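Local coordinates for Cys-Gly metallodipeptidase DUG1 (Saccharomyces cerevisiae, PDB 4G1P), which hydrolyses the dipeptide Cys-Gly as a zinc- or manganese-dependent M20-family metallopeptidase and serves as the catalytic subunit of the yeast glutathione degradosomal complex, at residues Pro92-Val97 with Gly156-Val161; Met270-Thr275 with Arg313-Ser318; His322-Ala327 with Ala339-Lys344. One frame throughout, in Å; residues are numbered along the deposited sequence.

Contact 1 of 3, residues Pro92-Val97 with Gly156-Val161; sequences PSKKTV and GQEFPV
Lys94 lays its aliphatic chain along the backbone of Phe159-Val161 and ends in a salt bridge to the Glu158 carboxylate, while Val97 and Val161 meet deeper in. The buried part is mainly side-chain packing: Val97 CG2 lies 4.1 Å from Val161 CG2. Val97 CG1 is anti to its backbone N (chi1 -179°), which leaves CG2, beside that N, as the branch toward Val161. Next to this pair, the Lys95 carbonyl lies against the valine, its O 3.3 Å from Val161 CB. The segments lead into the two parallel, adjacent strands of a beta-alpha-beta crossover, 96-102 and 162-168, in the six-stranded sheet of the catalytic domain, with helix 135-154 in the connection and Gly156 closing its end in a Schellman motif. Phe159 packs edge-to-face on Phe152 of that helix and on Phe88. Toward solvent the chemistry turns polar. Lys94 CD stands 3.4 Å from Pro160 O and Lys94 CE 3.3 Å from Phe159 O, and a bend at chi4 (92°) turns Lys94 NZ to Glu158 OE2, 3.0 Å away on the anti lone pair of that oxygen. Asp91 is a second carboxylate partner of the ammonium. A water joins the backbones, accepting from Lys95 N at 2.8 Å and donating to Pro160 O at 2.6 Å. The end of the Lys95 side chain leads away, NZ bonding to Ser478 O and making a cation-pi contact with Tyr475.

Contact 2 of 3, residues Met270-Thr275 with Arg313-Ser318; sequences MVAPLT and RWRYPS
Arg315 reaches across to Ala272 O with both terminal nitrogens, and its path accounts for the polar part of the contact between Val271-Leu274 and the turn after helix 306-314. From CB the chain first sets CG between the backbone N and the carbonyl carbon (chi1 61°), then the bends at chi2 and chi3 fold the chain over Tyr316: Arg315 CD sits 3.9 Å above the plane of the Tyr316 ring, over its centre. The same CD is 4.1 Å from Leu274 CD1. That methyl lies over one face of the guanidinium, 3.7 Å from Arg315 NE, with the two side chains crossing at about a right angle. NE is also salt-bridged to Glu278, which should steady the rotation of the group. At the tip, Arg315 NH1 and NH2 bond to Ala272 O at 3.0 and 2.9 Å, and the oxygen lies close to the guanidinium plane. The two bonds differ at the acceptor: NH1 comes almost straight on to the carbonyl (C=O...donor angle 167°), whereas NH2 stands 58° out of the carbonyl plane. Val271 flanks this grip. Its CG1 meets the edge of the Tyr316 ring at CD1, 4.1 Å away, and its CG2 touches Pro317 CD, 3.8 Å away, at the rim of the proline ring. Beyond Leu274, Thr275 is the N-cap of helix 276-281, its OG1 bonded to Glu278 N; the contact joins the turn after helix 306-314 to the loop leading into that helix, in the lid domain of the M20 fold.

Contact 3 of 3, residues His322-Ala327 with Ala339-Lys344; sequences HGVEGA and AKVFGK
His322 N bonds to Lys344 O at 2.9 Å, joining two antiparallel strands, 318-325 and 340-349, whose axes here run at 168° to each other in the lid-domain sheet. The ring nitrogens of His322 bond elsewhere: NE2 to Ser346 OG, ND1 to Val336 O of the second subunit. Gly323 O next accepts from Lys344 N, at 2.9 Å. Val324, in a non-hydrogen-bonded pair with Gly343, sends CG1 to Val341 CB, 4.2 Å away, on the face packed against helix 244-252. Glu325 pairs with Phe342 through two backbone bonds. Its CG is anti to the backbone N (chi1 173°), and the extended chain carries the carboxylate over one face of the Phe342 ring, planes 16° apart, with OE2 3.8 Å above the ring plane and offset toward the rim. Glu325 OE1 meanwhile takes Lys344 NZ at 2.8 Å on its anti lone pair. That ammonium also reaches Gly332 O of the second subunit, so the salt bridge borders the dimer interface. Gly326 turns out of the strand with a positive phi, and after it Ala327 CB touches Val341 CG1 at 4.1 Å.

Contact 1 belongs to the six-stranded sheet of the catalytic domain, whereas contacts 2 and 3 belong to the lid. Centres of contacts 1 and 3 lie 51 Å apart, on opposite sides of the chain's centre; those of contacts 2 and 3 are 30 Å apart. The turn used in contact 2 links helix 306-314 to strand 318-325 of contact 3; the second subunit is grazed by the ends of segment 313-318 but hydrogen-bonded by contact 3. Contact 2 is a surface contact without strand pairing, and an arginine on a backbone carbonyl supplies its direct hydrogen bonds. Contacts 1 and 3 are partly buried and each includes a lysine-glutamate salt bridge, but only contact 3 adds a backbone ladder.

Contact 1 of 3, residues Pro92-Val97 with Gly156-Val161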
loop_
_atom_site.group_PDB
_atom_site.type_symbol
_atom_site.label_atom_id
_atom_site.label_comp_id
_atom_site.label_asym_id
_atom_site.label_seq_id
_atom_site.Cartn_x
_atom_site.Cartn_y
_atom_site.Cartn_z
ATOM N N PRO A 92 5.412 -45.587 -29.309
ATOM C CA PRO A 92 5.430 -44.849 -30.576
ATOM C C PRO A 92 4.132 -44.991 -31.356
ATOM O O PRO A 92 3.978 -44.321 -32.377
ATOM C CB PRO A 92 6.575 -45.504 -31.351
ATOM C CG PRO A 92 7.320 -46.338 -30.337
ATOM C CD PRO A 92 6.289 -46.763 -29.356
ATOM N N SER A 93 3.215 -45.835 -30.887
ATOM C CA SER A 93 1.931 -45.982 -31.561
ATOM C C SER A 93 0.849 -45.193 -30.857
ATOM O O SER A 93 -0.287 -45.152 -31.313
ATOM C CB SER A 93 1.508 -47.443 -31.628
ATOM O OG SER A 93 1.171 -47.918 -30.338
ATOM N N LYS A 94 1.184 -44.575 -29.734
ATOM C CA LYS A 94 0.184 -43.816 -29.009
ATOM C C LYS A 94 0.303 -42.333 -29.311
ATOM O O LYS A 94 1.377 -41.849 -29.676
ATOM C CB LYS A 94 0.297 -44.071 -27.509
ATOM C CG LYS A 94 -0.076 -45.486 -27.098
ATOM C CD LYS A 94 -0.437 -45.536 -25.619
ATOM C CE LYS A 94 -0.879 -46.918 -25.180
ATOM N NZ LYS A 94 0.271 -47.694 -24.674
ATOM N N LYS A 95 -0.801 -41.610 -29.180
ATOM C CA LYS A 95 -0.742 -40.161 -29.279
ATOM C C LYS A 95 0.008 -39.559 -28.075
ATOM O O LYS A 95 0.068 -40.144 -26.988
ATOM C CB LYS A 95 -2.148 -39.581 -29.391
ATOM C CG LYS A 95 -2.873 -40.011 -30.638
ATOM C CD LYS A 95 -4.350 -39.652 -30.558
ATOM C CE LYS A 95 -5.132 -40.164 -31.769
ATOM N NZ LYS A 95 -6.587 -39.831 -31.704
ATOM N N THR A 96 0.591 -38.391 -28.275
ATOM C CA THR A 96 1.266 -37.712 -27.183
ATOM C C THR A 96 0.519 -36.455 -26.745
ATOM O O THR A 96 0.330 -35.538 -27.537
ATOM C CB THR A 96 2.687 -37.350 -27.574
ATOM O OG1 THR A 96 3.421 -38.557 -27.794
ATOM C CG2 THR A 96 3.349 -36.552 -26.473
ATOM N N VAL A 97 0.073 -36.418 -25.497
ATOM C CA VAL A 97 -0.569 -35.214 -24.982
ATOM C C VAL A 97 0.349 -34.452 -24.028
ATOM O O VAL A 97 0.875 -35.011 -23.067
ATOM C CB VAL A 97 -1.889 -35.520 -24.259
ATOM C CG1 VAL A 97 -2.527 -34.232 -23.777
ATOM C CG2 VAL A 97 -2.830 -36.250 -25.181
ATOM N N GLY A 156 -4.462 -51.256 -12.840
ATOM C CA GLY A 156 -3.888 -52.200 -13.781
ATOM C C GLY A 156 -4.427 -52.013 -15.191
ATOM O O GLY A 156 -4.459 -52.942 -15.998
ATOM N N GLN A 157 -4.851 -50.794 -15.485
ATOM C CA GLN A 157 -5.391 -50.448 -16.786
ATOM C C GLN A 157 -4.341 -49.727 -17.647
ATOM O O GLN A 157 -3.526 -48.956 -17.145
ATOM C CB GLN A 157 -6.608 -49.573 -16.566
ATOM C CG GLN A 157 -7.853 -50.039 -17.246
ATOM C CD GLN A 157 -8.268 -51.477 -16.932
ATOM O OE1 GLN A 157 -8.896 -52.136 -17.764
ATOM N NE2 GLN A 157 -7.945 -51.956 -15.732
ATOM N N GLU A 158 -4.353 -49.984 -18.947
ATOM C CA GLU A 158 -3.356 -49.392 -19.838
ATOM C C GLU A 158 -3.523 -47.874 -19.965
ATOM O O GLU A 158 -4.621 -47.389 -20.250
ATOM C CB GLU A 158 -3.439 -50.044 -21.216
ATOM C CG GLU A 158 -2.242 -49.781 -22.091
ATOM C CD GLU A 158 -2.381 -50.409 -23.461
ATOM O OE1 GLU A 158 -3.168 -51.372 -23.608
ATOM O OE2 GLU A 158 -1.706 -49.936 -24.397
ATOM N N PHE A 159 -2.442 -47.125 -19.751
ATOM C CA PHE A 159 -2.500 -45.674 -19.919
ATOM C C PHE A 159 -2.655 -45.345 -21.406
ATOM O O PHE A 159 -1.887 -45.821 -22.231
ATOM C CB PHE A 159 -1.267 -44.988 -19.326
ATOM C CG PHE A 159 -1.452 -43.505 -19.105
ATOM C CD1 PHE A 159 -2.360 -43.039 -18.173
ATOM C CD2 PHE A 159 -0.729 -42.584 -19.837
ATOM C CE1 PHE A 159 -2.534 -41.695 -17.976
ATOM C CE2 PHE A 159 -0.898 -41.236 -19.639
ATOM C CZ PHE A 159 -1.806 -40.787 -18.711
ATOM N N PRO A 160 -3.663 -44.535 -21.754
ATOM C CA PRO A 160 -4.049 -44.446 -23.163
ATOM C C PRO A 160 -3.153 -43.576 -24.044
ATOM O O PRO A 160 -3.264 -43.673 -25.267
ATOM C CB PRO A 160 -5.462 -43.864 -23.095
ATOM C CG PRO A 160 -5.486 -43.098 -21.824
ATOM C CD PRO A 160 -4.609 -43.836 -20.868
ATOM N N VAL A 161 -2.299 -42.733 -23.469
ATOM C CA VAL A 161 -1.449 -41.882 -24.299
ATOM C C VAL A 161 -0.044 -41.774 -23.729
ATOM O O VAL A 161 0.228 -42.298 -22.671
ATOM C CB VAL A 161 -2.016 -40.438 -24.458
ATOM C CG1 VAL A 161 -3.459 -40.439 -24.981
ATOM C CG2 VAL A 161 -1.899 -39.667 -23.141
HETATM O O HOH W 1 -2.697 -43.060 -27.758
#

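Contact 2 of 3, residues Met270-Thr275 with Arg313-Ser318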
loop_
_atom_site.group_PDB
_atom_site.type_symbol
_atom_site.label_atom_id
_atom_site.label_comp_id
_atom_site.label_asym_id
_atom_site.label_seq_id
_atom_site.Cartn_x
_atom_site.Cartn_y
_atom_site.Cartn_z
ATOM N N MET A 270 -10.011 -1.444 -32.573
ATOM C CA MET A 270 -9.320 -2.718 -32.701
ATOM C C MET A 270 -10.165 -3.899 -32.279
ATOM O O MET A 270 -9.770 -5.040 -32.490
ATOM C CB MET A 270 -8.064 -2.725 -31.844
ATOM C CG MET A 270 -6.893 -2.010 -32.436
ATOM S SD MET A 270 -5.475 -2.247 -31.376
ATOM C CE MET A 270 -6.048 -1.412 -29.900
ATOM N N VAL A 271 -11.306 -3.623 -31.655
ATOM C CA VAL A 271 -12.180 -4.676 -31.153
ATOM C C VAL A 271 -12.977 -5.347 -32.271
ATOM O O VAL A 271 -13.813 -4.716 -32.917
ATOM C CB VAL A 271 -13.148 -4.131 -30.107
ATOM C CG1 VAL A 271 -14.186 -5.190 -29.731
ATOM C CG2 VAL A 271 -12.381 -3.678 -28.883
ATOM N N ALA A 272 -12.714 -6.631 -32.495
ATOM C CA ALA A 272 -13.401 -7.381 -33.542
ATOM C C ALA A 272 -14.917 -7.311 -33.365
ATOM O O ALA A 272 -15.423 -7.364 -32.245
ATOM C CB ALA A 272 -12.925 -8.829 -33.563
ATOM N N PRO A 273 -15.649 -7.162 -34.475
ATOM C CA PRO A 273 -17.111 -7.030 -34.409
ATOM C C PRO A 273 -17.815 -8.345 -34.087
ATOM O O PRO A 273 -17.291 -9.438 -34.331
ATOM C CB PRO A 273 -17.477 -6.568 -35.815
ATOM C CG PRO A 273 -16.367 -7.082 -36.672
ATOM C CD PRO A 273 -15.135 -6.987 -35.843
ATOM N N LEU A 274 -19.021 -8.221 -33.555
ATOM C CA LEU A 274 -19.767 -9.363 -33.086
ATOM C C LEU A 274 -20.435 -10.101 -34.242
ATOM O O LEU A 274 -21.301 -9.541 -34.907
ATOM C CB LEU A 274 -20.819 -8.885 -32.096
ATOM C CG LEU A 274 -21.653 -9.957 -31.411
ATOM C CD1 LEU A 274 -20.763 -10.875 -30.591
ATOM C CD2 LEU A 274 -22.703 -9.303 -30.537
ATOM N N THR A 275 -20.048 -11.356 -34.469
ATOM C CA THR A 275 -20.589 -12.147 -35.585
ATOM C C THR A 275 -21.749 -13.057 -35.196
ATOM O O THR A 275 -21.925 -13.394 -34.030
ATOM C CB THR A 275 -19.523 -13.064 -36.228
ATOM O OG1 THR A 275 -19.113 -14.063 -35.285
ATOM C CG2 THR A 275 -18.329 -12.282 -36.704
ATOM N N ARG A 313 -17.591 -10.215 -20.028
ATOM C CA ARG A 313 -16.528 -11.058 -19.470
ATOM C C ARG A 313 -15.642 -11.658 -20.549
ATOM O O ARG A 313 -14.466 -11.883 -20.314
ATOM C CB ARG A 313 -17.080 -12.238 -18.684
ATOM C CG ARG A 313 -17.983 -11.893 -17.554
ATOM C CD ARG A 313 -18.673 -13.153 -17.073
ATOM N NE ARG A 313 -17.749 -14.012 -16.349
ATOM C CZ ARG A 313 -17.987 -14.480 -15.135
ATOM N NH1 ARG A 313 -19.127 -14.181 -14.537
ATOM N NH2 ARG A 313 -17.098 -15.255 -14.528
ATOM N N TRP A 314 -16.208 -11.950 -21.719
ATOM C CA TRP A 314 -15.509 -12.805 -22.686
ATOM C C TRP A 314 -14.879 -12.127 -23.898
ATOM O O TRP A 314 -13.803 -12.530 -24.336
ATOM C CB TRP A 314 -16.420 -13.930 -23.179
ATOM C CG TRP A 314 -16.820 -14.907 -22.127
ATOM C CD1 TRP A 314 -16.294 -15.029 -20.877
ATOM C CD2 TRP A 314 -17.855 -15.898 -22.228
ATOM N NE1 TRP A 314 -16.938 -16.026 -20.193
ATOM C CE2 TRP A 314 -17.898 -16.581 -20.999
ATOM C CE3 TRP A 314 -18.752 -16.273 -23.243
ATOM C CZ2 TRP A 314 -18.795 -17.626 -20.755
ATOM C CZ3 TRP A 314 -19.645 -17.303 -22.998
ATOM C CH2 TRP A 314 -19.660 -17.967 -21.764
ATOM N N ARG A 315 -15.548 -11.129 -24.469
ATOM C CA ARG A 315 -15.135 -10.666 -25.794
ATOM C C ARG A 315 -15.070 -9.159 -25.968
ATOM O O ARG A 315 -14.699 -8.687 -27.031
ATOM C CB ARG A 315 -16.000 -11.303 -26.895
ATOM C CG ARG A 315 -17.479 -10.978 -26.801
ATOM C CD ARG A 315 -17.861 -9.909 -27.807
ATOM N NE ARG A 315 -17.414 -10.265 -29.144
ATOM C CZ ARG A 315 -16.902 -9.401 -30.014
ATOM N NH1 ARG A 315 -16.787 -8.123 -29.684
ATOM N NH2 ARG A 315 -16.507 -9.811 -31.217
ATOM N N TYR A 316 -15.426 -8.413 -24.930
ATOM C CA TYR A 316 -15.137 -6.974 -24.888
ATOM C C TYR A 316 -14.010 -6.735 -23.895
ATOM O O TYR A 316 -13.958 -7.394 -22.864
ATOM C CB TYR A 316 -16.382 -6.170 -24.496
ATOM C CG TYR A 316 -17.442 -6.156 -25.580
ATOM C CD1 TYR A 316 -17.092 -5.958 -26.911
ATOM C CD2 TYR A 316 -18.782 -6.362 -25.281
ATOM C CE1 TYR A 316 -18.049 -5.944 -27.912
ATOM C CE2 TYR A 316 -19.741 -6.353 -26.279
ATOM C CZ TYR A 316 -19.366 -6.142 -27.593
ATOM O OH TYR A 316 -20.309 -6.130 -28.599
ATOM N N PRO A 317 -13.097 -5.806 -24.204
ATOM C CA PRO A 317 -11.973 -5.548 -23.297
ATOM C C PRO A 317 -12.431 -4.974 -21.969
ATOM O O PRO A 317 -13.579 -4.551 -21.838
ATOM C CB PRO A 317 -11.127 -4.516 -24.058
ATOM C CG PRO A 317 -12.062 -3.879 -25.008
ATOM C CD PRO A 317 -13.073 -4.929 -25.384
ATOM N N SER A 318 -11.548 -4.982 -20.979
ATOM C CA SER A 318 -11.843 -4.332 -19.703
ATOM C C SER A 318 -10.595 -3.669 -19.142
ATOM O O SER A 318 -9.474 -4.023 -19.510
ATOM C CB SER A 318 -12.416 -5.330 -18.699
ATOM O OG SER A 318 -11.514 -6.397 -18.487
#

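Contact 3 of 3, residues His322-Ala327 with Ala339-Lys344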
loop_
_atom_site.group_PDB
_atom_site.type_symbol
_atom_site.label_atom_id
_atom_site.label_comp_id
_atom_site.label_asym_id
_atom_site.label_seq_id
_atom_site.Cartn_x
_atom_site.Cartn_y
_atom_site.Cartn_z
ATOM N N HIS A 322 -5.732 -1.455 -9.911
ATOM C CA HIS A 322 -5.330 -2.358 -8.842
ATOM C C HIS A 322 -4.846 -1.719 -7.552
ATOM O O HIS A 322 -4.998 -2.295 -6.479
ATOM C CB HIS A 322 -4.264 -3.292 -9.371
ATOM C CG HIS A 322 -4.671 -3.976 -10.627
ATOM N ND1 HIS A 322 -5.701 -4.890 -10.669
ATOM C CD2 HIS A 322 -4.222 -3.850 -11.898
ATOM C CE1 HIS A 322 -5.848 -5.321 -11.906
ATOM N NE2 HIS A 322 -4.966 -4.705 -12.672
ATOM N N GLY A 323 -4.248 -0.542 -7.637
ATOM C CA GLY A 323 -3.681 0.055 -6.447
ATOM C C GLY A 323 -2.476 0.907 -6.752
ATOM O O GLY A 323 -2.025 0.999 -7.904
ATOM N N VAL A 324 -1.954 1.536 -5.707
ATOM C CA VAL A 324 -0.837 2.454 -5.836
ATOM C C VAL A 324 0.355 1.948 -5.045
ATOM O O VAL A 324 0.211 1.550 -3.889
ATOM C CB VAL A 324 -1.208 3.862 -5.324
ATOM C CG1 VAL A 324 -0.054 4.794 -5.510
ATOM C CG2 VAL A 324 -2.396 4.387 -6.059
ATOM N N GLU A 325 1.522 1.955 -5.677
ATOM C CA GLU A 325 2.772 1.643 -5.002
ATOM C C GLU A 325 3.569 2.924 -4.688
ATOM O O GLU A 325 3.704 3.804 -5.541
ATOM C CB GLU A 325 3.605 0.709 -5.884
ATOM C CG GLU A 325 5.011 0.416 -5.378
ATOM C CD GLU A 325 5.875 -0.253 -6.442
ATOM O OE1 GLU A 325 5.299 -0.841 -7.382
ATOM O OE2 GLU A 325 7.122 -0.186 -6.350
ATOM N N GLY A 326 4.092 3.030 -3.468
ATOM C CA GLY A 326 5.008 4.114 -3.128
ATOM C C GLY A 326 4.396 5.199 -2.258
ATOM O O GLY A 326 5.049 6.199 -1.935
ATOM N N ALA A 327 3.136 5.010 -1.884
ATOM C CA ALA A 327 2.445 5.976 -1.046
ATOM C C ALA A 327 2.124 5.374 0.311
ATOM O O ALA A 327 2.776 4.420 0.755
ATOM C CB ALA A 327 1.181 6.471 -1.723
ATOM N N ALA A 339 6.945 10.823 -2.751
ATOM C CA ALA A 339 7.883 11.380 -3.730
ATOM C C ALA A 339 7.739 10.749 -5.100
ATOM O O ALA A 339 7.809 11.440 -6.122
ATOM C CB ALA A 339 9.305 11.228 -3.242
ATOM N N LYS A 340 7.528 9.437 -5.112
ATOM C CA LYS A 340 7.467 8.676 -6.353
ATOM C C LYS A 340 6.462 7.532 -6.247
ATOM O O LYS A 340 6.667 6.572 -5.501
ATOM C CB LYS A 340 8.861 8.160 -6.706
ATOM C CG LYS A 340 8.975 7.400 -8.020
ATOM C CD LYS A 340 10.441 7.033 -8.268
ATOM C CE LYS A 340 10.612 6.236 -9.539
ATOM N NZ LYS A 340 12.045 6.071 -9.917
ATOM N N VAL A 341 5.375 7.654 -7.004
ATOM C CA VAL A 341 4.264 6.714 -6.958
ATOM C C VAL A 341 4.056 5.926 -8.270
ATOM O O VAL A 341 4.352 6.411 -9.360
ATOM C CB VAL A 341 2.965 7.445 -6.621
ATOM C CG1 VAL A 341 2.960 7.859 -5.178
ATOM C CG2 VAL A 341 2.798 8.648 -7.510
ATOM N N PHE A 342 3.538 4.711 -8.155
ATOM C CA PHE A 342 3.309 3.858 -9.314
ATOM C C PHE A 342 1.851 3.444 -9.292
ATOM O O PHE A 342 1.422 2.730 -8.380
ATOM C CB PHE A 342 4.170 2.592 -9.268
ATOM C CG PHE A 342 5.638 2.842 -9.052
ATOM C CD1 PHE A 342 6.124 3.264 -7.812
ATOM C CD2 PHE A 342 6.549 2.597 -10.067
ATOM C CE1 PHE A 342 7.482 3.473 -7.604
ATOM C CE2 PHE A 342 7.916 2.803 -9.864
ATOM C CZ PHE A 342 8.378 3.240 -8.632
ATOM N N GLY A 343 1.086 3.897 -10.281
ATOM C CA GLY A 343 -0.301 3.487 -10.406
ATOM C C GLY A 343 -0.411 2.185 -11.189
ATOM O O GLY A 343 0.138 2.071 -12.286
ATOM N N LYS A 344 -1.112 1.208 -10.619
ATOM C CA LYS A 344 -1.224 -0.113 -11.235
ATOM C C LYS A 344 -2.577 -0.311 -11.927
ATOM O O LYS A 344 -3.636 -0.117 -11.325
ATOM C CB LYS A 344 -0.997 -1.203 -10.182
ATOM C CG LYS A 344 0.305 -1.045 -9.387
ATOM C CD LYS A 344 1.515 -1.209 -10.285
ATOM C CE LYS A 344 2.814 -1.003 -9.542
ATOM N NZ LYS A 344 2.962 -1.937 -8.421
HETATM O O HOH W 2 7.396 7.989 -2.538
#